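Local coordinates for beta-lactamase-like protein (PDB 6B9V) that cleaves reactive FAD photoproducts as a diphosphatase of the PhnP family, with two manganese ions bound in a metallo-beta-lactamase-type site, at residues V75-H80 against A173-D178; R140-A145 against E164-R169; P155-H160 against D184-M189. All coordinates share one frame; numbering follows the deposited sequence.

In the fold
In this metallo-beta-lactamase fold, contacts 1 and 2 link elements of two sheets, whereas contact 3 packs a helical segment on one of them; contacts 1 and 3 reach the dinuclear site and share a manganese ion. Contact 1 lies in the core, where metal bonds join the loop after strand 73-75 to the aspartate that follows strand 173-176. Contact 2, partly buried, sets the loop between strands 136-140 and 146-148 against strand 163-170; its chemistry passes from apolar and aromatic packing to a water bridge at the solvent-facing side. Contact 3, also buried but farther from the chain's centre, uses one hydrogen bond and apolar groups. Strands 151-160, 163-170 and 173-176 are successive neighbours in one sheet.

Contact 1 of 3, residues V75-H80 against A173-D178; sequences VYTHGH and AAYLTD. With MN (manganese (II) ion), chain D; MN (manganese (II) ion), chain C.
His-78 and Asp-178 meet through a shared manganese ion rather than by a hydrogen bond: His-78 NE2 binds the chain D metal at 2.2 Å and Asp-178 OD1 binds it at 2.4 Å. The imidazole and carboxylate planes are turned 56° apart, with OD1 at the edge of the ring. His-80 reaches the same ion with ND1 instead of NE2, 2.0 Å from the metal, and His-160 adds a further ligand. Asp-178 OD1 also bridges to the chain C manganese, 2.2 Å away, which Asp-82, His-83 and His-231 help to hold. His-78, His-80, Asp-82 and His-83 form the HxHxDH motif of the metallo-beta-lactamase fold, here closed by the bridging aspartate after strand 173-176. In the second shell, His-78 ND1 donates to Thr-77 OG1 over 2.9 Å, with the oxygen almost in the ring plane, a bond that should fix the ring's rotation and keep NE2 turned to the metal. That hydroxyl is in turn hydrogen-bonded to Asp-54. With Thr-77 OG1 lying between the backbone N and carbonyl carbon (chi1 59°), CG2 is directed to the methyl Thr-177 CG2, 4.1 Å away, and to the edge of the Tyr-175 ring.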
loop_
_atom_site.group_PDB
_atom_site.type_symbol
_atom_site.label_atom_id
_atom_site.label_comp_id
_atom_site.label_asym_id
_atom_site.label_seq_id
_atom_site.Cartn_x
_atom_site.Cartn_y
_atom_site.Cartn_z
ATOM N N VAL A 75 -13.474 4.833 -10.495
ATOM C CA VAL A 75 -13.140 5.570 -11.710
ATOM C C VAL A 75 -11.650 5.924 -11.693
ATOM O O VAL A 75 -11.162 6.433 -10.686
ATOM C CB VAL A 75 -13.986 6.856 -11.826
ATOM C CG1 VAL A 75 -13.615 7.627 -13.091
ATOM C CG2 VAL A 75 -15.469 6.512 -11.859
ATOM N N TYR A 76 -10.935 5.659 -12.788
ATOM C CA TYR A 76 -9.500 5.947 -12.844
ATOM C C TYR A 76 -9.131 7.187 -13.660
ATOM O O TYR A 76 -9.650 7.389 -14.764
ATOM C CB TYR A 76 -8.743 4.741 -13.416
ATOM C CG TYR A 76 -8.650 3.610 -12.412
ATOM C CD1 TYR A 76 -9.600 2.597 -12.392
ATOM C CD2 TYR A 76 -7.632 3.576 -11.473
ATOM C CE1 TYR A 76 -9.532 1.559 -11.460
ATOM C CE2 TYR A 76 -7.554 2.558 -10.536
ATOM C CZ TYR A 76 -8.503 1.538 -10.546
ATOM O OH TYR A 76 -8.439 0.513 -9.614
ATOM N N THR A 77 -8.203 7.987 -13.128
ATOM C CA THR A 77 -7.618 9.090 -13.905
ATOM C C THR A 77 -6.559 8.581 -14.905
ATOM O O THR A 77 -6.531 9.010 -16.070
ATOM C CB THR A 77 -6.973 10.155 -12.983
ATOM O OG1 THR A 77 -5.948 9.543 -12.191
ATOM C CG2 THR A 77 -8.018 10.797 -12.073
ATOM N N HIS A 78 -5.694 7.665 -14.447
ATOM C CA HIS A 78 -4.632 7.101 -15.280
ATOM C C HIS A 78 -3.960 5.943 -14.550
ATOM O O HIS A 78 -4.350 5.603 -13.430
ATOM C CB HIS A 78 -3.574 8.158 -15.690
ATOM C CG HIS A 78 -2.766 8.716 -14.553
ATOM N ND1 HIS A 78 -3.340 9.264 -13.419
ATOM C CD2 HIS A 78 -1.427 8.884 -14.397
ATOM C CE1 HIS A 78 -2.398 9.713 -12.618
ATOM N NE2 HIS A 78 -1.224 9.494 -13.183
ATOM N N GLY A 79 -2.942 5.365 -15.181
ATOM C CA GLY A 79 -2.399 4.082 -14.745
ATOM C C GLY A 79 -1.095 4.053 -13.967
ATOM O O GLY A 79 -0.534 2.971 -13.743
ATOM N N HIS A 80 -0.605 5.221 -13.554
ATOM C CA HIS A 80 0.601 5.285 -12.733
ATOM C C HIS A 80 0.408 4.560 -11.403
ATOM O O HIS A 80 -0.701 4.456 -10.891
ATOM C CB HIS A 80 1.020 6.745 -12.498
ATOM C CG HIS A 80 1.688 7.365 -13.689
ATOM N ND1 HIS A 80 1.843 8.727 -13.841
ATOM C CD2 HIS A 80 2.244 6.797 -14.782
ATOM C CE1 HIS A 80 2.461 8.970 -14.986
ATOM N NE2 HIS A 80 2.715 7.818 -15.575
ATOM N N ALA A 173 -18.701 20.042 -9.034
ATOM C CA ALA A 173 -17.325 19.773 -8.605
ATOM C C ALA A 173 -16.460 19.206 -9.739
ATOM O O ALA A 173 -16.982 18.620 -10.678
ATOM C CB ALA A 173 -17.335 18.827 -7.423
ATOM N N ALA A 174 -15.145 19.391 -9.665
ATOM C CA ALA A 174 -14.246 18.777 -10.638
ATOM C C ALA A 174 -12.922 18.398 -9.980
ATOM O O ALA A 174 -12.425 19.070 -9.072
ATOM C CB ALA A 174 -14.011 19.697 -11.845
ATOM N N TYR A 175 -12.363 17.294 -10.444
ATOM C CA TYR A 175 -11.162 16.736 -9.859
ATOM C C TYR A 175 -10.146 16.497 -10.963
ATOM O O TYR A 175 -10.351 15.646 -11.838
ATOM C CB TYR A 175 -11.489 15.438 -9.126
ATOM C CG TYR A 175 -10.294 14.789 -8.471
ATOM C CD1 TYR A 175 -9.790 15.274 -7.275
ATOM C CD2 TYR A 175 -9.672 13.685 -9.054
ATOM C CE1 TYR A 175 -8.682 14.666 -6.653
ATOM C CE2 TYR A 175 -8.566 13.082 -8.448
ATOM C CZ TYR A 175 -8.083 13.577 -7.250
ATOM O OH TYR A 175 -6.986 12.976 -6.638
ATOM N N LEU A 176 -9.054 17.254 -10.926
ATOM C CA LEU A 176 -8.009 17.166 -11.946
ATOM C C LEU A 176 -6.642 17.011 -11.308
ATOM O O LEU A 176 -6.115 17.960 -10.740
ATOM C CB LEU A 176 -7.976 18.417 -12.826
ATOM C CG LEU A 176 -8.917 18.504 -14.026
ATOM C CD1 LEU A 176 -10.346 18.629 -13.586
ATOM C CD2 LEU A 176 -8.495 19.703 -14.868
ATOM N N THR A 177 -6.046 15.841 -11.428
ATOM C CA THR A 177 -4.724 15.635 -10.837
ATOM C C THR A 177 -3.737 15.222 -11.921
ATOM O O THR A 177 -4.153 14.872 -13.031
ATOM C CB THR A 177 -4.774 14.577 -9.712
ATOM O OG1 THR A 177 -3.485 14.484 -9.092
ATOM C CG2 THR A 177 -5.197 13.207 -10.263
ATOM N N ASP A 178 -2.437 15.278 -11.605
ATOM C CA ASP A 178 -1.391 14.796 -12.512
ATOM C C ASP A 178 -1.470 15.438 -13.898
ATOM O O ASP A 178 -1.590 14.746 -14.916
ATOM C CB ASP A 178 -1.452 13.270 -12.658
ATOM C CG ASP A 178 -1.081 12.531 -11.364
ATOM O OD1 ASP A 178 -0.023 11.863 -11.321
ATOM O OD2 ASP A 178 -1.852 12.630 -10.406
HETATM MN MN MN D . 0.871 10.229 -12.845
HETATM MN MN MN C . 0.319 10.779 -9.439
#

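Contact 2 of 3, residues R140-A145 against E164-R169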
loop_
_atom_site.group_PDB
_atom_site.type_symbol
_atom_site.label_atom_id
_atom_site.label_comp_id
_atom_site.label_asym_id
_atom_site.label_seq_id
_atom_site.Cartn_x
_atom_site.Cartn_y
_atom_site.Cartn_z
ATOM N N ARG A 140 -14.969 0.628 -20.332
ATOM C CA ARG A 140 -14.129 1.571 -21.068
ATOM C C ARG A 140 -14.650 3.008 -21.024
ATOM O O ARG A 140 -15.813 3.274 -21.315
ATOM C CB ARG A 140 -13.990 1.125 -22.524
ATOM C CG ARG A 140 -13.225 2.102 -23.419
ATOM C CD ARG A 140 -11.724 2.041 -23.166
ATOM N NE ARG A 140 -11.212 0.678 -23.275
ATOM C CZ ARG A 140 -10.770 0.131 -24.404
ATOM N NH1 ARG A 140 -10.776 0.828 -25.531
ATOM N NH2 ARG A 140 -10.324 -1.115 -24.406
ATOM N N VAL A 141 -13.766 3.933 -20.671
ATOM C CA VAL A 141 -14.077 5.354 -20.684
ATOM C C VAL A 141 -13.485 6.025 -21.925
ATOM O O VAL A 141 -12.283 5.937 -22.172
ATOM C CB VAL A 141 -13.522 6.077 -19.439
ATOM C CG1 VAL A 141 -13.904 7.552 -19.464
ATOM C CG2 VAL A 141 -14.014 5.418 -18.151
ATOM N N HIS A 142 -14.328 6.692 -22.705
ATOM C CA HIS A 142 -13.825 7.622 -23.698
ATOM C C HIS A 142 -14.294 9.011 -23.303
ATOM O O HIS A 142 -14.423 9.306 -22.117
ATOM C CB HIS A 142 -14.287 7.258 -25.108
ATOM C CG HIS A 142 -13.331 7.687 -26.177
ATOM N ND1 HIS A 142 -13.629 8.673 -27.098
ATOM C CD2 HIS A 142 -12.071 7.281 -26.465
ATOM C CE1 HIS A 142 -12.603 8.844 -27.907
ATOM N NE2 HIS A 142 -11.641 8.010 -27.545
ATOM N N HIS A 143 -14.564 9.864 -24.277
ATOM C CA HIS A 143 -14.874 11.251 -23.962
ATOM C C HIS A 143 -16.331 11.455 -23.543
ATOM O O HIS A 143 -16.674 12.478 -22.950
ATOM C CB HIS A 143 -14.521 12.145 -25.151
ATOM C CG HIS A 143 -13.054 12.435 -25.265
ATOM N ND1 HIS A 143 -12.088 11.467 -25.091
ATOM C CD2 HIS A 143 -12.389 13.585 -25.525
ATOM C CE1 HIS A 143 -10.892 12.006 -25.247
ATOM N NE2 HIS A 143 -11.047 13.291 -25.512
ATOM N N GLU A 144 -17.182 10.478 -23.826
ATOM C CA GLU A 144 -18.581 10.561 -23.415
ATOM C C GLU A 144 -18.715 10.462 -21.895
ATOM O O GLU A 144 -17.862 9.876 -21.229
ATOM C CB GLU A 144 -19.401 9.461 -24.093
ATOM C CG GLU A 144 -19.224 9.392 -25.604
ATOM C CD GLU A 144 -20.334 10.109 -26.340
ATOM O OE1 GLU A 144 -21.123 10.812 -25.672
ATOM O OE2 GLU A 144 -20.419 9.975 -27.580
ATOM N N ALA A 145 -19.788 11.029 -21.349
ATOM C CA ALA A 145 -20.018 11.007 -19.900
ATOM C C ALA A 145 -20.283 9.600 -19.355
ATOM O O ALA A 145 -20.888 8.756 -20.014
ATOM C CB ALA A 145 -21.180 11.931 -19.536
ATOM N N GLU A 164 -1.999 12.055 -22.677
ATOM C CA GLU A 164 -3.352 12.519 -22.309
ATOM C C GLU A 164 -3.979 11.576 -21.274
ATOM O O GLU A 164 -3.997 10.365 -21.468
ATOM C CB GLU A 164 -4.270 12.630 -23.529
ATOM C CG GLU A 164 -5.685 13.121 -23.171
ATOM C CD GLU A 164 -6.648 13.130 -24.351
ATOM O OE1 GLU A 164 -6.581 14.065 -25.172
ATOM O OE2 GLU A 164 -7.484 12.210 -24.449
ATOM N N ILE A 165 -4.473 12.139 -20.174
ATOM C CA ILE A 165 -5.186 11.372 -19.143
ATOM C C ILE A 165 -6.498 12.106 -18.843
ATOM O O ILE A 165 -6.804 13.109 -19.492
ATOM C CB ILE A 165 -4.354 11.199 -17.836
ATOM C CG1 ILE A 165 -4.184 12.533 -17.108
ATOM C CG2 ILE A 165 -2.992 10.576 -18.150
ATOM C CD1 ILE A 165 -3.754 12.378 -15.628
ATOM N N TYR A 166 -7.269 11.614 -17.877
ATOM C CA TYR A 166 -8.545 12.253 -17.528
ATOM C C TYR A 166 -8.594 12.845 -16.129
ATOM O O TYR A 166 -8.114 12.249 -15.159
ATOM C CB TYR A 166 -9.710 11.254 -17.636
ATOM C CG TYR A 166 -10.148 10.934 -19.049
ATOM C CD1 TYR A 166 -10.123 11.900 -20.048
ATOM C CD2 TYR A 166 -10.588 9.660 -19.382
ATOM C CE1 TYR A 166 -10.525 11.603 -21.348
ATOM C CE2 TYR A 166 -10.990 9.351 -20.675
ATOM C CZ TYR A 166 -10.957 10.327 -21.651
ATOM O OH TYR A 166 -11.358 10.015 -22.934
ATOM N N GLY A 167 -9.231 14.004 -16.027
ATOM C CA GLY A 167 -9.801 14.453 -14.772
ATOM C C GLY A 167 -11.300 14.272 -14.947
ATOM O O GLY A 167 -11.728 13.797 -15.991
ATOM N N TYR A 168 -12.103 14.626 -13.949
ATOM C CA TYR A 168 -13.550 14.455 -14.096
ATOM C C TYR A 168 -14.337 15.603 -13.520
ATOM O O TYR A 168 -13.986 16.128 -12.481
ATOM C CB TYR A 168 -14.010 13.148 -13.430
ATOM C CG TYR A 168 -13.387 11.933 -14.067
ATOM C CD1 TYR A 168 -12.198 11.399 -13.584
ATOM C CD2 TYR A 168 -13.974 11.342 -15.181
ATOM C CE1 TYR A 168 -11.613 10.285 -14.192
ATOM C CE2 TYR A 168 -13.407 10.243 -15.789
ATOM C CZ TYR A 168 -12.231 9.717 -15.295
ATOM O OH TYR A 168 -11.685 8.629 -15.920
ATOM N N ARG A 169 -15.420 15.975 -14.199
ATOM C CA ARG A 169 -16.340 16.942 -13.641
ATOM C C ARG A 169 -17.626 16.214 -13.289
ATOM O O ARG A 169 -18.130 15.411 -14.065
ATOM C CB ARG A 169 -16.636 18.088 -14.616
ATOM C CG ARG A 169 -17.680 19.055 -14.080
ATOM C CD ARG A 169 -17.912 20.241 -14.995
ATOM N NE ARG A 169 -18.887 21.164 -14.410
ATOM C CZ ARG A 169 -18.876 22.487 -14.579
ATOM N NH1 ARG A 169 -17.932 23.061 -15.316
ATOM N NH2 ARG A 169 -19.809 23.244 -14.003
HETATM O O HOH W 1 -8.828 14.717 -26.780
#
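Tyr-166 turns the edge of its ring toward the face of His-143 in an offset edge-to-face pair, with the planes at 76° and the centroids of the two rings 5.5 Å apart. The tyrosine's CG lies anti to its carbonyl carbon (chi1 -75°), which carries the ring off strand 163-170 and into the bend of segment 140-145. There Tyr-166 OH comes within 2.7 Å of His-143 ND1. Val-141 lines another part of the same ring: its CG1 branch touches Tyr-166 CE2 at 3.6 Å, the two side chains running antiparallel alongside one another, and it also approaches the hydroxyl of Tyr-168, whose polar partner is the backbone oxygen of Tyr-76. On the solvent side, Glu-164 is stretched out, with CG anti to the backbone N (chi1 -180°) and CD continuing the straight line. Glutamate and imidazole thus approach one another from their two segments, OE2 standing 3.5 Å from His-143 CE1 near the ring plane. A water bridges the two side chains, donating to Glu-164 OE1 over 2.8 Å and hydrogen-bonded to His-143 NE2 at 2.9 Å. Pro-157 of the neighbouring strand touches both His-143 and Glu-164. Segment 140-145 runs from an outermost strand of one sheet to an outermost strand of the other, so the contact belongs to the connection between the two sheets of the metallo-beta-lactamase sandwich.

Contact 3 of 3, residues P155-H160 against D184-M189. With MN (manganese (II) ion), chain D.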
loop_
_atom_site.group_PDB
_atom_site.type_symbol
_atom_site.label_atom_id
_atom_site.label_comp_id
_atom_site.label_asym_id
_atom_site.label_seq_id
_atom_site.Cartn_x
_atom_site.Cartn_y
_atom_site.Cartn_z
ATOM N N PRO A 155 -15.581 13.028 -18.417
ATOM C CA PRO A 155 -14.119 12.992 -18.543
ATOM C C PRO A 155 -13.604 14.313 -19.114
ATOM O O PRO A 155 -14.166 14.840 -20.080
ATOM C CB PRO A 155 -13.864 11.831 -19.518
ATOM C CG PRO A 155 -15.171 11.056 -19.568
ATOM C CD PRO A 155 -16.236 12.092 -19.349
ATOM N N VAL A 156 -12.551 14.832 -18.502
ATOM C CA VAL A 156 -11.936 16.082 -18.904
ATOM C C VAL A 156 -10.492 15.804 -19.280
ATOM O O VAL A 156 -9.678 15.519 -18.408
ATOM C CB VAL A 156 -11.982 17.128 -17.775
ATOM C CG1 VAL A 156 -11.306 18.444 -18.226
ATOM C CG2 VAL A 156 -13.422 17.374 -17.344
ATOM N N PRO A 157 -10.179 15.845 -20.576
ATOM C CA PRO A 157 -8.799 15.540 -20.969
ATOM C C PRO A 157 -7.811 16.536 -20.386
ATOM O O PRO A 157 -8.042 17.741 -20.482
ATOM C CB PRO A 157 -8.835 15.633 -22.496
ATOM C CG PRO A 157 -10.318 15.425 -22.866
ATOM C CD PRO A 157 -11.074 16.045 -21.734
ATOM N N VAL A 158 -6.745 16.036 -19.765
ATOM C CA VAL A 158 -5.623 16.885 -19.383
ATOM C C VAL A 158 -4.319 16.231 -19.864
ATOM O O VAL A 158 -4.300 15.040 -20.194
ATOM C CB VAL A 158 -5.574 17.154 -17.853
ATOM C CG1 VAL A 158 -6.850 17.889 -17.395
ATOM C CG2 VAL A 158 -5.395 15.864 -17.035
ATOM N N ILE A 159 -3.246 17.017 -19.916
ATOM C CA ILE A 159 -1.966 16.532 -20.422
ATOM C C ILE A 159 -0.968 16.351 -19.271
ATOM O O ILE A 159 -0.671 17.288 -18.541
ATOM C CB ILE A 159 -1.397 17.488 -21.476
ATOM C CG1 ILE A 159 -2.383 17.619 -22.637
ATOM C CG2 ILE A 159 -0.037 16.990 -21.979
ATOM C CD1 ILE A 159 -2.682 16.294 -23.328
ATOM N N HIS A 160 -0.480 15.119 -19.131
ATOM C CA HIS A 160 0.391 14.666 -18.048
ATOM C C HIS A 160 1.738 14.443 -18.724
ATOM O O HIS A 160 2.036 13.340 -19.193
ATOM C CB HIS A 160 -0.187 13.382 -17.415
ATOM C CG HIS A 160 0.509 12.899 -16.169
ATOM N ND1 HIS A 160 1.332 13.693 -15.406
ATOM C CD2 HIS A 160 0.433 11.701 -15.530
ATOM C CE1 HIS A 160 1.761 12.998 -14.354
ATOM N NE2 HIS A 160 1.236 11.793 -14.411
ATOM N N ASP A 184 -7.269 24.003 -24.164
ATOM C CA ASP A 184 -8.283 25.067 -24.173
ATOM C C ASP A 184 -9.702 24.511 -24.052
ATOM O O ASP A 184 -10.534 24.992 -23.249
ATOM C CB ASP A 184 -8.170 25.911 -25.453
ATOM C CG ASP A 184 -6.878 26.709 -25.517
ATOM O OD1 ASP A 184 -6.207 26.857 -24.471
ATOM O OD2 ASP A 184 -6.538 27.198 -26.614
ATOM N N ALA A 185 -9.973 23.484 -24.853
ATOM C CA ALA A 185 -11.294 22.884 -24.887
ATOM C C ALA A 185 -11.657 22.343 -23.508
ATOM O O ALA A 185 -12.822 22.381 -23.114
ATOM C CB ALA A 185 -11.368 21.780 -25.960
ATOM N N SER A 186 -10.665 21.870 -22.753
ATOM C CA SER A 186 -10.936 21.399 -21.398
ATOM C C SER A 186 -11.135 22.551 -20.412
ATOM O O SER A 186 -11.926 22.436 -19.468
ATOM C CB SER A 186 -9.810 20.477 -20.885
ATOM O OG SER A 186 -9.761 19.269 -21.618
ATOM N N MET A 187 -10.423 23.655 -20.616
ATOM C CA MET A 187 -10.600 24.811 -19.750
ATOM C C MET A 187 -12.045 25.270 -19.845
ATOM O O MET A 187 -12.645 25.696 -18.846
ATOM C CB MET A 187 -9.655 25.946 -20.133
ATOM C CG MET A 187 -8.197 25.655 -19.826
ATOM S SD MET A 187 -7.832 25.788 -18.078
ATOM C CE MET A 187 -7.839 27.573 -17.866
ATOM N N GLU A 188 -12.607 25.153 -21.046
ATOM C CA GLU A 188 -13.981 25.604 -21.269
ATOM C C GLU A 188 -15.019 24.734 -20.569
ATOM O O GLU A 188 -16.156 25.164 -20.386
ATOM C CB GLU A 188 -14.281 25.667 -22.765
ATOM C CG GLU A 188 -13.626 26.866 -23.436
ATOM C CD GLU A 188 -13.859 28.163 -22.663
ATOM O OE1 GLU A 188 -15.030 28.466 -22.340
ATOM O OE2 GLU A 188 -12.873 28.876 -22.367
ATOM N N MET A 189 -14.620 23.526 -20.176
ATOM C CA MET A 189 -15.507 22.575 -19.497
ATOM C C MET A 189 -15.530 22.794 -17.988
ATOM O O MET A 189 -16.308 22.162 -17.271
ATOM C CB MET A 189 -15.068 21.125 -19.775
ATOM C CG MET A 189 -15.043 20.719 -21.255
ATOM S SD MET A 189 -14.318 19.072 -21.455
ATOM C CE MET A 189 -15.620 18.055 -20.780
HETATM MN MN MN D . 0.871 10.229 -12.845
#
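Ser-186 and Met-189 of segment 184-189, which carries a short helix, pack on Pro-155, Val-156 and Pro-157 of strand 151-160, the strand that ends at the metal-binding His-160 of the metallo-beta-lactamase site. The polar link is a single bond, donated by Ser-186 OG to Pro-157 O over 2.6 Å; the hydroxyl lies in the carbonyl plane, on a lone pair. Carbon atoms pack beside it. Ser-186 CB rests 3.7 Å from Val-156 CG1, and the proline ring lies alongside the hydroxyl, Pro-157 CD being 3.5 Å from Ser-186 OG. The other valine branch, Val-156 CG2, faces Met-189 CE at 4.1 Å. Met-189 is bent at its last torsion (chi3 72°), bringing CE within 3.6 Å of Pro-155 O, and its backbone oxygen accepts from Arg-169 of strand 163-170. At the far end of the strand His-160 NE2 binds the chain D manganese at 2.2 Å, with its ND1 hydrogen-bonded to the backbone oxygen of Thr-208. Val-156 and Val-158 pair with strand 163-170 through their backbones, whereas the carbonyl of Pro-157 points away from that strand, so the serine hydroxyl probably satisfies a carbonyl that strand 163-170 does not.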